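Local coordinates for ABC transporter substrate-binding protein (Staphylococcus aureus subsp. aureus NCTC 8325, PDB 3UN6), which binds zinc and probably delivers a substrate, as yet unidentified, to an ABC-type import system, at residues Met51-Leu56 / Tyr65-Val70. Residues are numbered along the deposited sequence; the frame is centred on the assembly and turned at random.
Sequences MMTKKL and YKLELV
Lys54 reaches from its helix to the edge of the neighbouring strand and gives a hydrogen bond from NZ to the backbone O of Leu67, 2.6 Å away. The ammonium nitrogen lies almost straight out from the carbonyl, with a C=O...N angle of 161°. CG stands anti to the backbone N, and the one bend in the chain, at chi2 (65°), turns the otherwise extended tail across toward the strand, and CE passes 3.4 Å from Leu67 O. Beside this polar link the packing is apolar. The CD1 methyl of Leu69 lies 4.1 Å from Lys54 CB and meets the terminal CE of selenomethionine Met51 at 3.4 Å, tighter than usual van der Waals contact; bends at chi2 and chi3 fold the Met51 chain back toward the strand. Leu67 sends CD2 to within 4.0 Å of Thr53 CG2. Helix segment 51-56 and strand segment 66-70 run roughly antiparallel (147°), as expected of a beta-alpha-beta crossover built from strand 36-41, helix 48-58 and strand 66-71, and 66-71 is an outermost strand of its five-stranded sheet. The Tyr65 side chain crosses Thr53 at about a right angle, and its OH is hydrogen-bonded to Asp243 of helix 234-250. Thr53 OG1 turns back to the carbonyl of Asn49, while Met51 also packs on Ile260 and His264 of helix 254-264.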
loop_
_atom_site.group_PDB
_atom_site.type_symbol
_atom_site.label_atom_id
_atom_site.label_comp_id
_atom_site.label_asym_id
_atom_site.label_seq_id
_atom_site.Cartn_x
_atom_site.Cartn_y
_atom_site.Cartn_z
HETATM N N MSE A 51 -7.967 -9.758 3.641
HETATM C CA MSE A 51 -7.958 -11.023 4.386
HETATM C C MSE A 51 -9.160 -11.020 5.335
HETATM O O MSE A 51 -9.889 -12.016 5.470
HETATM C CB MSE A 51 -6.679 -11.193 5.226
HETATM C CG MSE A 51 -5.283 -10.883 4.583
HETATM SE SE MSE A 51 -4.758 -11.837 2.980
HETATM C CE MSE A 51 -5.509 -10.621 1.615
HETATM N N MSE A 52 -9.368 -9.894 6.013
HETATM C CA MSE A 52 -10.512 -9.783 6.911
HETATM C C MSE A 52 -11.817 -9.956 6.133
HETATM O O MSE A 52 -12.734 -10.650 6.607
HETATM C CB MSE A 52 -10.521 -8.445 7.639
HETATM C CG MSE A 52 -11.650 -8.305 8.562
HETATM SE SE MSE A 52 -11.536 -9.566 10.101
HETATM C CE MSE A 52 -13.420 -9.620 10.496
ATOM N N THR A 53 -11.900 -9.340 4.949
ATOM C CA THR A 53 -13.107 -9.430 4.110
ATOM C C THR A 53 -13.422 -10.889 3.798
ATOM O O THR A 53 -14.565 -11.325 3.914
ATOM C CB THR A 53 -12.952 -8.606 2.813
ATOM O OG1 THR A 53 -12.648 -7.249 3.160
ATOM C CG2 THR A 53 -14.222 -8.648 1.979
ATOM N N LYS A 54 -12.387 -11.625 3.411
ATOM C CA LYS A 54 -12.454 -13.048 3.143
ATOM C C LYS A 54 -12.972 -13.811 4.370
ATOM O O LYS A 54 -13.865 -14.650 4.251
ATOM C CB LYS A 54 -11.051 -13.543 2.760
ATOM C CG LYS A 54 -10.918 -15.011 2.425
ATOM C CD LYS A 54 -11.684 -15.367 1.208
ATOM C CE LYS A 54 -11.380 -16.780 0.810
ATOM N NZ LYS A 54 -12.287 -17.202 -0.266
ATOM N N LYS A 55 -12.458 -13.490 5.557
ATOM C CA LYS A 55 -12.901 -14.176 6.755
ATOM C C LYS A 55 -14.380 -13.877 7.035
ATOM O O LYS A 55 -15.150 -14.766 7.383
ATOM C CB LYS A 55 -12.060 -13.800 7.963
ATOM C CG LYS A 55 -12.470 -14.583 9.202
ATOM C CD LYS A 55 -11.749 -14.145 10.463
ATOM C CE LYS A 55 -12.240 -14.984 11.666
ATOM N NZ LYS A 55 -11.702 -14.487 12.957
ATOM N N LEU A 56 -14.771 -12.620 6.881
ATOM C CA LEU A 56 -16.160 -12.232 7.096
ATOM C C LEU A 56 -17.110 -12.950 6.109
ATOM O O LEU A 56 -18.168 -13.460 6.501
ATOM C CB LEU A 56 -16.261 -10.710 6.993
ATOM C CG LEU A 56 -17.578 -9.960 7.127
ATOM C CD1 LEU A 56 -18.426 -10.424 8.312
ATOM C CD2 LEU A 56 -17.242 -8.470 7.234
ATOM N N TYR A 65 -21.059 -13.702 -3.349
ATOM C CA TYR A 65 -20.004 -13.863 -4.352
ATOM C C TYR A 65 -18.923 -14.739 -3.717
ATOM O O TYR A 65 -19.010 -15.081 -2.529
ATOM C CB TYR A 65 -19.413 -12.490 -4.741
ATOM C CG TYR A 65 -18.852 -11.722 -3.546
ATOM C CD1 TYR A 65 -17.496 -11.707 -3.266
ATOM C CD2 TYR A 65 -19.703 -11.062 -2.663
ATOM C CE1 TYR A 65 -16.999 -11.025 -2.139
ATOM C CE2 TYR A 65 -19.219 -10.393 -1.542
ATOM C CZ TYR A 65 -17.883 -10.377 -1.286
ATOM O OH TYR A 65 -17.438 -9.714 -0.164
ATOM N N LYS A 66 -17.940 -15.132 -4.516
ATOM C CA LYS A 66 -16.782 -15.868 -4.029
ATOM C C LYS A 66 -15.589 -14.935 -4.205
ATOM O O LYS A 66 -15.461 -14.247 -5.230
ATOM C CB LYS A 66 -16.533 -17.143 -4.815
ATOM C CG LYS A 66 -17.641 -18.154 -4.751
ATOM C CD LYS A 66 -17.263 -19.410 -5.521
ATOM C CE LYS A 66 -18.431 -20.368 -5.593
ATOM N NZ LYS A 66 -18.130 -21.580 -6.398
ATOM N N LEU A 67 -14.727 -14.898 -3.204
ATOM C CA LEU A 67 -13.564 -14.046 -3.227
ATOM C C LEU A 67 -12.313 -14.909 -3.299
ATOM O O LEU A 67 -12.048 -15.726 -2.404
ATOM C CB LEU A 67 -13.549 -13.160 -1.976
ATOM C CG LEU A 67 -12.410 -12.150 -1.794
ATOM C CD1 LEU A 67 -12.276 -11.227 -3.005
ATOM C CD2 LEU A 67 -12.644 -11.353 -0.526
ATOM N N GLU A 68 -11.563 -14.752 -4.383
ATOM C CA GLU A 68 -10.304 -15.463 -4.545
ATOM C C GLU A 68 -9.200 -14.430 -4.434
ATOM O O GLU A 68 -9.177 -13.454 -5.200
ATOM C CB GLU A 68 -10.224 -16.192 -5.890
ATOM C CG GLU A 68 -8.813 -16.711 -6.202
ATOM C CD GLU A 68 -8.750 -17.649 -7.401
ATOM O OE1 GLU A 68 -7.622 -17.889 -7.902
ATOM O OE2 GLU A 68 -9.815 -18.150 -7.843
ATOM N N LEU A 69 -8.306 -14.627 -3.466
ATOM C CA LEU A 69 -7.195 -13.716 -3.256
ATOM C C LEU A 69 -5.947 -14.287 -3.952
ATOM O O LEU A 69 -5.479 -15.373 -3.627
ATOM C CB LEU A 69 -6.951 -13.525 -1.765
ATOM C CG LEU A 69 -8.109 -12.955 -0.949
ATOM C CD1 LEU A 69 -7.725 -12.948 0.527
ATOM C CD2 LEU A 69 -8.488 -11.553 -1.410
ATOM N N VAL A 70 -5.396 -13.521 -4.884
ATOM C CA VAL A 70 -4.260 -13.963 -5.698
ATOM C C VAL A 70 -2.996 -13.179 -5.283
ATOM O O VAL A 70 -2.934 -11.941 -5.440
ATOM C CB VAL A 70 -4.590 -13.740 -7.197
ATOM C CG1 VAL A 70 -3.474 -14.264 -8.107
ATOM C CG2 VAL A 70 -5.931 -14.398 -7.548
#